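Local coordinates for inositol-1-monophosphatase (Nostoc sp., PDB 5ZHH), which probably hydrolyses inositol monophosphates to free inositol and inorganic phosphate, at residues V145-L151 with N249-N255; S154-F160 with R202-E208; L4-L8 with R129-L134. All blocks are in the same frame, centred on the assembly; numbering follows the deposited sequence.

Contact 1. Residues V145-L151 with N249-N255; sequences VSDTSEL and NGSIHDN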
# COMPACT_ATOMS: atom_id res chain seq x y z
N VAL A 145 -20.54 12.68 -4.75
CA VAL A 145 -20.12 14.05 -5.04
C VAL A 145 -20.17 14.91 -3.77
O VAL A 145 -20.82 14.56 -2.78
CB VAL A 145 -20.96 14.68 -6.16
CG1 VAL A 145 -20.81 13.90 -7.47
CG2 VAL A 145 -22.42 14.78 -5.75
N SER A 146 -19.50 16.06 -3.84
CA SER A 146 -19.47 17.01 -2.74
C SER A 146 -20.80 17.76 -2.62
O SER A 146 -21.66 17.71 -3.49
CB SER A 146 -18.33 18.01 -2.95
OG SER A 146 -18.63 18.84 -4.05
N ASP A 147 -20.93 18.49 -1.51
CA ASP A 147 -22.12 19.29 -1.24
C ASP A 147 -21.91 20.75 -1.57
O ASP A 147 -22.84 21.55 -1.38
CB ASP A 147 -22.55 19.15 0.22
CG ASP A 147 -23.11 17.78 0.55
OD1 ASP A 147 -23.85 17.22 -0.29
OD2 ASP A 147 -22.82 17.26 1.66
N THR A 148 -20.72 21.12 -2.05
CA THR A 148 -20.40 22.52 -2.31
C THR A 148 -21.45 23.15 -3.21
O THR A 148 -21.76 22.63 -4.29
CB THR A 148 -19.02 22.62 -2.96
OG1 THR A 148 -18.07 21.88 -2.18
CG2 THR A 148 -18.59 24.08 -3.04
N SER A 149 -22.00 24.28 -2.76
CA SER A 149 -23.05 24.97 -3.48
C SER A 149 -22.66 26.36 -3.97
O SER A 149 -23.36 26.90 -4.83
CB SER A 149 -24.32 25.08 -2.61
OG SER A 149 -24.05 25.72 -1.37
N GLU A 150 -21.60 26.96 -3.44
CA GLU A 150 -21.16 28.29 -3.84
C GLU A 150 -19.90 28.18 -4.68
O GLU A 150 -18.95 27.48 -4.30
CB GLU A 150 -20.88 29.16 -2.61
CG GLU A 150 -22.08 29.36 -1.72
CD GLU A 150 -21.72 30.10 -0.45
OE1 GLU A 150 -21.03 31.13 -0.54
OE2 GLU A 150 -22.10 29.62 0.65
N LEU A 151 -19.87 28.91 -5.80
CA LEU A 151 -18.70 28.89 -6.67
C LEU A 151 -17.47 29.43 -5.94
O LEU A 151 -16.37 28.88 -6.08
CB LEU A 151 -18.98 29.70 -7.93
CG LEU A 151 -18.23 29.37 -9.22
CD1 LEU A 151 -18.23 27.87 -9.50
CD2 LEU A 151 -18.86 30.13 -10.39
N ASN A 249 -20.65 18.45 -9.32
CA ASN A 249 -21.42 17.82 -8.26
C ASN A 249 -22.92 18.06 -8.39
O ASN A 249 -23.68 17.51 -7.59
CB ASN A 249 -20.95 18.29 -6.87
CG ASN A 249 -21.17 19.79 -6.64
OD1 ASN A 249 -21.80 20.49 -7.44
ND2 ASN A 249 -20.64 20.29 -5.52
N GLY A 250 -23.37 18.87 -9.34
CA GLY A 250 -24.79 19.10 -9.49
C GLY A 250 -25.27 20.36 -8.78
O GLY A 250 -26.21 21.02 -9.25
N SER A 251 -24.68 20.67 -7.63
CA SER A 251 -25.09 21.85 -6.87
C SER A 251 -24.49 23.14 -7.41
O SER A 251 -25.15 24.18 -7.35
CB SER A 251 -24.74 21.67 -5.39
OG SER A 251 -25.30 20.46 -4.89
N ILE A 252 -23.26 23.12 -7.93
CA ILE A 252 -22.69 24.32 -8.54
C ILE A 252 -22.86 24.31 -10.06
O ILE A 252 -22.30 25.17 -10.74
CB ILE A 252 -21.21 24.53 -8.18
CG1 ILE A 252 -20.34 23.36 -8.67
CG2 ILE A 252 -21.03 24.81 -6.69
CD1 ILE A 252 -18.86 23.72 -8.75
N HIS A 253 -23.61 23.36 -10.61
CA HIS A 253 -23.66 23.20 -12.06
C HIS A 253 -24.16 24.47 -12.74
O HIS A 253 -23.55 24.95 -13.70
CB HIS A 253 -24.54 22.02 -12.44
CG HIS A 253 -24.22 21.45 -13.79
ND1 HIS A 253 -23.27 20.47 -13.97
CD2 HIS A 253 -24.66 21.79 -15.02
CE1 HIS A 253 -23.17 20.20 -15.26
NE2 HIS A 253 -24.00 20.99 -15.92
N ASP A 254 -25.27 25.03 -12.25
CA ASP A 254 -25.82 26.23 -12.88
C ASP A 254 -24.89 27.41 -12.71
O ASP A 254 -24.79 28.26 -13.60
CB ASP A 254 -27.20 26.54 -12.30
CG ASP A 254 -27.18 26.73 -10.79
OD1 ASP A 254 -26.26 26.20 -10.13
OD2 ASP A 254 -28.09 27.42 -10.26
N ASN A 255 -24.21 27.51 -11.56
CA ASN A 255 -23.30 28.63 -11.32
C ASN A 255 -22.09 28.54 -12.23
O ASN A 255 -21.66 29.54 -12.81
CB ASN A 255 -22.87 28.65 -9.86
CG ASN A 255 -24.03 28.76 -8.89
OD1 ASN A 255 -24.12 28.00 -7.93
ND2 ASN A 255 -24.93 29.71 -9.13
O HOH W 1 -24.10 18.16 -4.77
O HOH W 2 -25.98 26.53 -5.55

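Contact 2. Residues S154-F160 with R202-E208; sequences SLLVTGF and RVDGYWE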
# COMPACT_ATOMS: atom_id res chain seq x y z
N SER A 154 -15.64 26.71 -4.12
CA SER A 154 -15.44 25.51 -4.91
C SER A 154 -13.98 25.34 -5.29
O SER A 154 -13.21 26.30 -5.34
CB SER A 154 -16.30 25.54 -6.18
OG SER A 154 -17.68 25.53 -5.87
N LEU A 155 -13.61 24.09 -5.55
CA LEU A 155 -12.33 23.73 -6.14
C LEU A 155 -12.64 23.05 -7.46
O LEU A 155 -13.42 22.09 -7.49
CB LEU A 155 -11.53 22.79 -5.22
CG LEU A 155 -10.12 22.41 -5.70
CD1 LEU A 155 -9.21 23.63 -5.75
CD2 LEU A 155 -9.52 21.33 -4.81
N LEU A 156 -12.05 23.55 -8.54
CA LEU A 156 -12.33 23.04 -9.87
C LEU A 156 -11.07 22.47 -10.50
O LEU A 156 -9.97 22.56 -9.94
CB LEU A 156 -12.91 24.15 -10.76
CG LEU A 156 -14.11 24.93 -10.21
CD1 LEU A 156 -14.54 25.98 -11.24
CD2 LEU A 156 -15.27 24.02 -9.86
N VAL A 157 -11.24 21.87 -11.68
CA VAL A 157 -10.12 21.36 -12.45
C VAL A 157 -10.47 21.49 -13.93
O VAL A 157 -11.64 21.43 -14.31
CB VAL A 157 -9.78 19.89 -12.05
CG1 VAL A 157 -10.99 18.98 -12.24
CG2 VAL A 157 -8.55 19.36 -12.80
N THR A 158 -9.45 21.68 -14.76
CA THR A 158 -9.66 21.80 -16.19
C THR A 158 -8.40 21.33 -16.90
O THR A 158 -7.43 20.89 -16.27
CB THR A 158 -10.03 23.25 -16.60
OG1 THR A 158 -10.51 23.25 -17.95
CG2 THR A 158 -8.83 24.19 -16.51
N GLY A 159 -8.45 21.35 -18.23
CA GLY A 159 -7.32 20.95 -19.05
C GLY A 159 -7.23 21.80 -20.30
O GLY A 159 -8.09 22.65 -20.54
N PHE A 160 -6.19 21.55 -21.08
CA PHE A 160 -5.90 22.35 -22.26
C PHE A 160 -5.51 21.42 -23.39
O PHE A 160 -4.73 20.48 -23.18
CB PHE A 160 -4.80 23.38 -21.94
CG PHE A 160 -5.15 24.25 -20.77
CD1 PHE A 160 -5.92 25.40 -20.95
CD2 PHE A 160 -4.78 23.89 -19.48
CE1 PHE A 160 -6.28 26.18 -19.87
CE2 PHE A 160 -5.14 24.67 -18.40
CZ PHE A 160 -5.88 25.82 -18.59
N ARG A 202 -13.49 15.13 -4.48
CA ARG A 202 -12.21 15.80 -4.27
C ARG A 202 -12.15 17.16 -4.96
O ARG A 202 -11.38 18.03 -4.56
CB ARG A 202 -11.07 14.92 -4.78
CG ARG A 202 -10.81 13.69 -3.88
CD ARG A 202 -9.96 12.68 -4.61
NE ARG A 202 -9.74 11.48 -3.81
CZ ARG A 202 -8.97 10.46 -4.18
NH1 ARG A 202 -8.83 9.40 -3.38
NH2 ARG A 202 -8.34 10.49 -5.34
N VAL A 203 -12.93 17.33 -6.03
CA VAL A 203 -13.20 18.64 -6.62
C VAL A 203 -14.70 18.75 -6.80
O VAL A 203 -15.43 17.76 -6.73
CB VAL A 203 -12.46 18.85 -7.96
CG1 VAL A 203 -10.96 18.88 -7.76
CG2 VAL A 203 -12.83 17.76 -8.94
N ASP A 204 -15.16 19.97 -7.03
CA ASP A 204 -16.58 20.22 -7.16
C ASP A 204 -17.04 20.28 -8.61
O ASP A 204 -18.24 20.17 -8.86
CB ASP A 204 -16.95 21.53 -6.45
CG ASP A 204 -16.48 21.53 -5.01
OD1 ASP A 204 -16.87 20.61 -4.25
OD2 ASP A 204 -15.71 22.43 -4.64
N GLY A 205 -16.12 20.41 -9.55
CA GLY A 205 -16.51 20.56 -10.94
C GLY A 205 -15.31 20.53 -11.85
O GLY A 205 -14.18 20.79 -11.44
N TYR A 206 -15.59 20.22 -13.11
CA TYR A 206 -14.58 20.01 -14.13
C TYR A 206 -15.17 20.45 -15.46
O TYR A 206 -16.36 20.22 -15.72
CB TYR A 206 -14.14 18.54 -14.16
CG TYR A 206 -13.55 18.05 -15.47
CD1 TYR A 206 -12.31 18.50 -15.92
CD2 TYR A 206 -14.24 17.13 -16.26
CE1 TYR A 206 -11.77 18.05 -17.12
CE2 TYR A 206 -13.71 16.68 -17.46
CZ TYR A 206 -12.49 17.14 -17.88
OH TYR A 206 -11.98 16.70 -19.08
N TRP A 207 -14.38 21.14 -16.28
CA TRP A 207 -14.79 21.47 -17.63
C TRP A 207 -13.58 21.38 -18.54
O TRP A 207 -12.44 21.58 -18.11
CB TRP A 207 -15.43 22.87 -17.73
CG TRP A 207 -14.44 23.98 -17.86
CD1 TRP A 207 -14.02 24.59 -19.02
CD2 TRP A 207 -13.72 24.61 -16.80
NE1 TRP A 207 -13.10 25.56 -18.74
CE2 TRP A 207 -12.89 25.60 -17.39
CE3 TRP A 207 -13.70 24.45 -15.41
CZ2 TRP A 207 -12.05 26.42 -16.63
CZ3 TRP A 207 -12.86 25.26 -14.66
CH2 TRP A 207 -12.04 26.24 -15.27
N GLU A 208 -13.82 21.05 -19.81
CA GLU A 208 -12.71 20.96 -20.75
C GLU A 208 -13.25 20.94 -22.18
O GLU A 208 -14.38 20.49 -22.42
CB GLU A 208 -11.86 19.70 -20.49
CG GLU A 208 -10.56 19.70 -21.26
CD GLU A 208 -9.53 18.71 -20.75
OE1 GLU A 208 -9.86 17.86 -19.89
OE2 GLU A 208 -8.38 18.79 -21.21

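Contact 3. Residues L4-L8 with R129-L134; sequences LQTFL and RGAAGL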
# COMPACT_ATOMS: atom_id res chain seq x y z
N LEU A 4 -25.88 -5.17 -16.52
CA LEU A 4 -24.79 -4.20 -16.45
C LEU A 4 -23.69 -4.66 -15.52
O LEU A 4 -22.52 -4.32 -15.71
CB LEU A 4 -25.33 -2.83 -16.04
CG LEU A 4 -26.22 -2.21 -17.11
CD1 LEU A 4 -26.77 -0.86 -16.68
CD2 LEU A 4 -25.47 -2.11 -18.43
N GLN A 5 -24.05 -5.42 -14.47
CA GLN A 5 -23.06 -5.94 -13.54
C GLN A 5 -22.08 -6.87 -14.24
O GLN A 5 -20.88 -6.87 -13.95
CB GLN A 5 -23.76 -6.66 -12.39
CG GLN A 5 -22.82 -7.14 -11.30
CD GLN A 5 -22.29 -5.99 -10.46
OE1 GLN A 5 -23.06 -5.25 -9.86
NE2 GLN A 5 -20.96 -5.86 -10.42
N THR A 6 -22.57 -7.68 -15.19
CA THR A 6 -21.68 -8.54 -15.96
C THR A 6 -20.69 -7.71 -16.78
O THR A 6 -19.50 -8.02 -16.81
CB THR A 6 -22.51 -9.45 -16.87
OG1 THR A 6 -23.26 -10.36 -16.07
CG2 THR A 6 -21.62 -10.24 -17.82
N PHE A 7 -21.18 -6.63 -17.42
CA PHE A 7 -20.28 -5.74 -18.14
C PHE A 7 -19.27 -5.11 -17.20
O PHE A 7 -18.08 -5.02 -17.52
CB PHE A 7 -21.08 -4.64 -18.84
CG PHE A 7 -22.03 -5.16 -19.88
CD1 PHE A 7 -21.73 -6.29 -20.61
CD2 PHE A 7 -23.23 -4.50 -20.11
CE1 PHE A 7 -22.61 -6.76 -21.57
CE2 PHE A 7 -24.11 -4.97 -21.07
CZ PHE A 7 -23.80 -6.11 -21.80
N LEU A 8 -19.73 -4.67 -16.03
CA LEU A 8 -18.86 -4.00 -15.07
C LEU A 8 -17.80 -4.95 -14.52
O LEU A 8 -16.65 -4.55 -14.29
CB LEU A 8 -19.71 -3.42 -13.94
CG LEU A 8 -18.96 -2.73 -12.80
CD1 LEU A 8 -18.18 -1.54 -13.35
CD2 LEU A 8 -19.91 -2.30 -11.70
N ARG A 129 -15.36 2.64 -10.07
CA ARG A 129 -16.29 1.77 -10.78
C ARG A 129 -17.70 2.32 -10.67
O ARG A 129 -18.13 2.74 -9.59
CB ARG A 129 -16.23 0.33 -10.24
CG ARG A 129 -14.94 -0.40 -10.60
CD ARG A 129 -14.71 -1.61 -9.69
NE ARG A 129 -15.75 -2.62 -9.77
CZ ARG A 129 -16.69 -2.78 -8.84
NH1 ARG A 129 -16.71 -1.98 -7.78
NH2 ARG A 129 -17.60 -3.74 -8.95
N GLY A 130 -18.42 2.31 -11.79
CA GLY A 130 -19.79 2.75 -11.80
C GLY A 130 -20.55 2.13 -12.95
O GLY A 130 -19.98 1.85 -14.00
N ALA A 131 -21.85 1.93 -12.74
CA ALA A 131 -22.73 1.45 -13.79
C ALA A 131 -24.14 1.93 -13.48
O ALA A 131 -24.51 2.08 -12.31
CB ALA A 131 -22.69 -0.08 -13.91
N ALA A 132 -24.92 2.17 -14.53
CA ALA A 132 -26.27 2.70 -14.38
C ALA A 132 -27.08 1.87 -13.40
O ALA A 132 -27.23 0.66 -13.56
CB ALA A 132 -26.96 2.74 -15.74
N GLY A 133 -27.59 2.53 -12.36
CA GLY A 133 -28.40 1.89 -11.36
C GLY A 133 -27.65 1.03 -10.36
O GLY A 133 -28.28 0.50 -9.44
N LEU A 134 -26.33 0.89 -10.49
CA LEU A 134 -25.56 0.04 -9.62
C LEU A 134 -24.67 0.80 -8.64
O LEU A 134 -24.06 0.17 -7.77
CB LEU A 134 -24.68 -0.92 -10.44
CG LEU A 134 -25.46 -1.86 -11.36
CD1 LEU A 134 -24.52 -2.83 -12.04
CD2 LEU A 134 -26.55 -2.60 -10.58
O HOH W 3 -20.03 -4.39 -7.88

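Contact 1. Residues V145-L151 with N249-N255
N249 meets the 145-151 loop with its side-chain amide, and the NH2 end does the gripping. ND2 donates to S146 OG at 2.9 Å along a fairly straight path (159°), with the hydroxyl oxygen close to the amide plane. Its second bond, to T148 O, is also 2.9 Å but more bent; it lands on a lone pair in the carbonyl plane, while the oxygen is tilted from the plane of the amide. With CG placed between the backbone N and carbonyl carbon (chi1 64°), the amide turns toward the 146-148 backbone, where ND2 reaches both acceptors. Its other end faces its own chain: OD1 accepts from I252 N at 3.0 Å in an Asx motif, with a weaker bond from S251 N. I252, at the N-cap position of helix 253-261, is thus tied to the same amide that holds the loop.

Aliphatic groups pack round the amide largely against backbone carbonyls. V145 CB rests on N249 CB at 3.7 Å, I252 CG2 reaches T148 O and the S149 carbonyl carbon, and L151 CD2 lies beside N255 O. The apolar pair is L151 CD1 with I252 CD1, 4.3 Å apart. Water 1 donates to S146 O and N249 O and accepts from S251 OG, at 2.6 Å from that hydroxyl. Water 2 lies near S149 O and S251 O.

One shell out, D204 OD1 is bonded by both S146 OG and T148 OG1, so the hydroxyl that receives N249 ND2 is itself positioned by a carboxylate. I252 also packs on S154. Three bonds of ordinary length, two given and one received, hold both ends of the amide and fix which way it is turned; the carboxylate behind S146 would probably polarise its hydroxyl and make OG a better acceptor for ND2.

Contact 2. Residues S154-F160 with R202-E208
T158 sits over the indole face of W207: its CB lies 3.6 Å from the centroid of the six-membered ring and only 6° off the normal, a CH-pi contact. OG1, over the same face, donates to W207 O at 2.6 Å, tilted from the carbonyl plane, so one threonine holds both ring and backbone of its neighbour. OG1 stands anti to the backbone N (chi1 -167°), which turns it toward that carbonyl. The L156 and W207 side chains cross at about a right angle, CD1 3.9 Å from CZ3. Outside the pair, N171 bonds T158 OG1 and W207 NE1, and helix 172-181 packs on this face through F175 and L178.

On the other face V157 and Y206 cross obliquely, CG1 against CB at 3.7 Å, while V157 O lies at the edge of the tyrosine ring. The Y206 hydroxyl donates to E208 OE1, near the ring plane, and the other carboxylate oxygen, OE2, approaches G159 CA at 3.2 Å. Helix 191-199 packs here.

At the start of the pair D204 closes a two-bond clasp on L155. D204 N donates almost straight to L155 O at 2.8 Å, and L155 N reaches OD2 on the anti side of the carboxylate; the other oxygen serves the 145-151 loop. Beyond it V157 N bonds G205 O, and the return bond from W207 N is weak. Parallel, 20° apart and with helices packed on both faces, these are two adjacent inner strands of the five-stranded mixed sheet in the layered alpha-beta-alpha-beta-alpha sandwich of the inositol monophosphatase family.

Contact 3. Residues L4-L8 with R129-L134
L4 and L8 on helix 3-25 face strand 126-131, with the helix running roughly antiparallel to it at 153° and the short axes 8.9 Å apart. This is helix-on-sheet packing, in which the N-terminal helix lies against the eight-stranded mixed sheet of the phosphatase fold. Past the strand end A131-L134 form a type II beta turn, with A132 and G133 at its corners and L134 N bonding back to A131 O.

Leucine methyls fill the interface against alanine CB atoms and the strand backbone. L8 crosses R129 at about a right angle; its CG is anti to the backbone N (chi1 177°), which carries the fork to the strand, CD1 3.9 Å from G130 O and CD2 4.2 Å from A131 CB. A turn earlier, L4 CD1 reaches A132 CB at 3.7 Å, while L134 CD1 closes on L4 CB and, at 3.6 Å, on Q5 OE1. L4 and L8 also pack on V116 and V118 of strand 113-121, respectively.

The polar rim is bridged rather than directly bonded. D9 takes Q5 NE2 and T12 takes R129 NE; water 3, at the guanidinium edge, accepts from Q5 NE2 at 3.1 Å and from R129 NH2 at 2.7 Å.

How the contacts relate
Contact 2 is wholly buried, contact 3 partly so, and contact 1 lies at the surface. Contacts 1 and 2 join directly, their centres 11 Å apart, and share D204; S154 adds packing against T148 and I252. They also share a sheet, since the 249-255 segment of contact 1 follows strand 245-248, the neighbour of strand 205-208. Contact 3 belongs to the other, larger sheet, about 25 Å from either by centres and without touching them. Chemistry follows place: backbone bonding and aromatic packing within a sheet in contact 2, a side-chain amide and waters between a loop and the start of helix 253-261 in contact 1, and leucine methyls with a single bridging water between helix and sheet in contact 3.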